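Local coordinates for protein OBCA, Oxalate Biosynthetic Component A (Burkholderia glumae, PDB 4NNB) that is an oxalate biosynthetic component with a TIM-barrel-type domain, and binds a magnesium ion and an oxaloacetate ion, at residues Y384-D387 and E392-D395. Numbering follows the deposited sequence.
Sequences YRRD and EVED
A surface beta hairpin pairs strand 383-386 with strand 393-395, and on one face of it Val393 is wedged between Tyr384 and Arg386. Its CG2 sits over the centre of the Tyr384 ring, 3.7 Å from the centroid, a CH-pi contact almost exactly on the ring normal. The other methyl, CG1, lies over the face of the Arg386 guanidinium, 3.7 Å from CZ. The Arg386 chain runs straight out to CD by way of a turn about CG-CD (chi3 -56°), and chi4 then sets the guanidinium face against the valine methyl; its NH1 also bonds Gly391 O in the turn, which helps fix the flat group. Arg385 and Glu394 form the hydrogen-bonded pair, their side chains on the opposite face: Arg385 N gives a 2.8 Å bond to Glu394 O, and Glu394 N returns one of 3.0 Å to Arg385 O. Toward the turn, Asp387 N donates to Glu392 O at 2.8 Å, nearly straight at 173°. A water links the two segments, donating to Arg385 O and to Glu392 O, the latter just before strand 393-395, so each carbonyl accepts two hydrogen bonds. Asp387 OD2 takes the amides of Ile389 and Thr390, tying down the connecting loop. Strand 383-386 is the middle member of a three-stranded antiparallel sheet, Tyr384 bonding through its backbone to Val317 of strand 317-318; beyond strand 393-395, Asp395 OD2 accepts from Arg401 N at the start of helix 401-413.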
ATOM      1  N   TYR A 384     -10.877  15.502  -4.000  1.00 24.59           N
ATOM      2  CA  TYR A 384     -11.859  16.465  -4.485  1.00 27.11           C
ATOM      3  C   TYR A 384     -12.855  16.765  -3.378  1.00 28.40           C
ATOM      4  O   TYR A 384     -12.982  16.002  -2.423  1.00 25.66           O
ATOM      5  CB  TYR A 384     -12.653  15.893  -5.667  1.00 26.31           C
ATOM      6  CG  TYR A 384     -11.977  15.939  -7.032  1.00 31.65           C
ATOM      7  CD1 TYR A 384     -11.263  17.061  -7.455  1.00 31.06           C
ATOM      8  CD2 TYR A 384     -12.076  14.858  -7.902  1.00 30.59           C
ATOM      9  CE1 TYR A 384     -10.659  17.094  -8.717  1.00 32.42           C
ATOM     10  CE2 TYR A 384     -11.465  14.880  -9.155  1.00 29.45           C
ATOM     11  CZ  TYR A 384     -10.768  15.999  -9.550  1.00 27.39           C
ATOM     12  OH  TYR A 384     -10.181  16.019 -10.792  1.00 37.16           O
ATOM     13  N   ARG A 385     -13.563  17.878  -3.518  1.00 26.41           N
ATOM     14  CA  ARG A 385     -14.832  18.067  -2.820  1.00 28.32           C
ATOM     15  C   ARG A 385     -15.877  18.330  -3.906  1.00 28.91           C
ATOM     16  O   ARG A 385     -15.632  19.097  -4.842  1.00 28.25           O
ATOM     17  CB  ARG A 385     -14.759  19.233  -1.828  1.00 27.29           C
ATOM     18  CG  ARG A 385     -16.057  19.429  -1.018  1.00 28.24           C
ATOM     19  CD  ARG A 385     -15.891  20.488   0.065  1.00 33.19           C
ATOM     20  NE  ARG A 385     -17.138  20.717   0.799  1.00 34.16           N
ATOM     21  CZ  ARG A 385     -17.212  21.394   1.936  1.00 35.49           C
ATOM     22  NH1 ARG A 385     -16.106  21.893   2.471  1.00 33.12           N
ATOM     23  NH2 ARG A 385     -18.381  21.556   2.545  1.00 34.88           N
ATOM     24  N   ARG A 386     -17.024  17.671  -3.812  1.00 27.10           N
ATOM     25  CA  ARG A 386     -18.060  17.852  -4.817  1.00 28.12           C
ATOM     26  C   ARG A 386     -19.159  18.769  -4.293  1.00 32.57           C
ATOM     27  O   ARG A 386     -19.636  18.614  -3.162  1.00 28.00           O
ATOM     28  CB  ARG A 386     -18.646  16.508  -5.249  1.00 31.67           C
ATOM     29  CG  ARG A 386     -19.645  16.637  -6.393  1.00 31.28           C
ATOM     30  CD  ARG A 386     -20.226  15.297  -6.800  1.00 30.06           C
ATOM     31  NE  ARG A 386     -19.217  14.305  -7.163  1.00 29.65           N
ATOM     32  CZ  ARG A 386     -18.665  14.188  -8.372  1.00 34.42           C
ATOM     33  NH1 ARG A 386     -18.998  15.015  -9.362  1.00 30.67           N
ATOM     34  NH2 ARG A 386     -17.777  13.238  -8.596  1.00 29.75           N
ATOM     35  N   ASP A 387     -19.527  19.747  -5.112  1.00 31.62           N
ATOM     36  CA  ASP A 387     -20.638  20.647  -4.808  1.00 31.75           C
ATOM     37  C   ASP A 387     -21.937  19.858  -4.977  1.00 27.57           C
ATOM     38  O   ASP A 387     -22.211  19.350  -6.058  1.00 27.03           O
ATOM     39  CB  ASP A 387     -20.597  21.833  -5.782  1.00 35.39           C
ATOM     40  CG  ASP A 387     -21.563  22.942  -5.408  1.00 40.74           C
ATOM     41  OD1 ASP A 387     -21.106  24.095  -5.258  1.00 48.91           O
ATOM     42  OD2 ASP A 387     -22.776  22.670  -5.277  1.00 34.45           O
ATOM     43  N   GLU A 392     -20.174  19.783  -9.462  1.00 28.97           N
ATOM     44  CA  GLU A 392     -18.790  20.084  -9.832  1.00 34.35           C
ATOM     45  C   GLU A 392     -17.808  19.792  -8.703  1.00 33.68           C
ATOM     46  O   GLU A 392     -18.152  19.882  -7.520  1.00 31.14           O
ATOM     47  CB  GLU A 392     -18.658  21.545 -10.255  1.00 35.47           C
ATOM     48  CG  GLU A 392     -19.321  21.867 -11.596  1.00 42.54           C
ATOM     49  CD  GLU A 392     -19.412  23.359 -11.848  1.00 54.91           C
ATOM     50  OE1 GLU A 392     -19.567  23.756 -13.024  1.00 60.66           O
ATOM     51  OE2 GLU A 392     -19.333  24.133 -10.864  1.00 56.78           O
ATOM     52  N   VAL A 393     -16.571  19.469  -9.068  1.00 30.88           N
ATOM     53  CA  VAL A 393     -15.552  19.167  -8.066  1.00 31.74           C
ATOM     54  C   VAL A 393     -14.471  20.233  -8.038  1.00 31.93           C
ATOM     55  O   VAL A 393     -14.196  20.877  -9.044  1.00 32.67           O
ATOM     56  CB  VAL A 393     -14.913  17.781  -8.296  1.00 30.98           C
ATOM     57  CG1 VAL A 393     -15.941  16.671  -8.060  1.00 29.79           C
ATOM     58  CG2 VAL A 393     -14.323  17.686  -9.713  1.00 31.38           C
ATOM     59  N   GLU A 394     -13.879  20.422  -6.868  1.00 27.42           N
ATOM     60  CA  GLU A 394     -12.723  21.287  -6.713  1.00 31.70           C
ATOM     61  C   GLU A 394     -11.724  20.562  -5.832  1.00 34.22           C
ATOM     62  O   GLU A 394     -12.091  19.645  -5.083  1.00 29.26           O
ATOM     63  CB  GLU A 394     -13.114  22.609  -6.050  1.00 33.46           C
ATOM     64  CG  GLU A 394     -13.578  22.443  -4.616  1.00 37.60           C
ATOM     65  CD  GLU A 394     -13.997  23.753  -3.960  1.00 50.19           C
ATOM     66  OE1 GLU A 394     -14.536  23.699  -2.828  1.00 43.30           O
ATOM     67  OE2 GLU A 394     -13.785  24.827  -4.568  1.00 56.06           O
ATOM     68  N   ASP A 395     -10.468  20.987  -5.914  1.00 32.37           N
ATOM     69  CA  ASP A 395      -9.412  20.447  -5.072  1.00 31.82           C
ATOM     70  C   ASP A 395      -9.727  20.637  -3.587  1.00 32.41           C
ATOM     71  O   ASP A 395     -10.159  21.709  -3.160  1.00 31.89           O
ATOM     72  CB  ASP A 395      -8.073  21.101  -5.413  1.00 32.42           C
ATOM     73  CG  ASP A 395      -6.901  20.419  -4.720  1.00 35.03           C
ATOM     74  OD1 ASP A 395      -7.075  19.268  -4.263  1.00 31.15           O
ATOM     75  OD2 ASP A 395      -5.809  21.026  -4.631  1.00 34.24           O
TER
HETATM   76  O   HOH W   1     -16.897  21.733  -5.527  1.00 44.77           O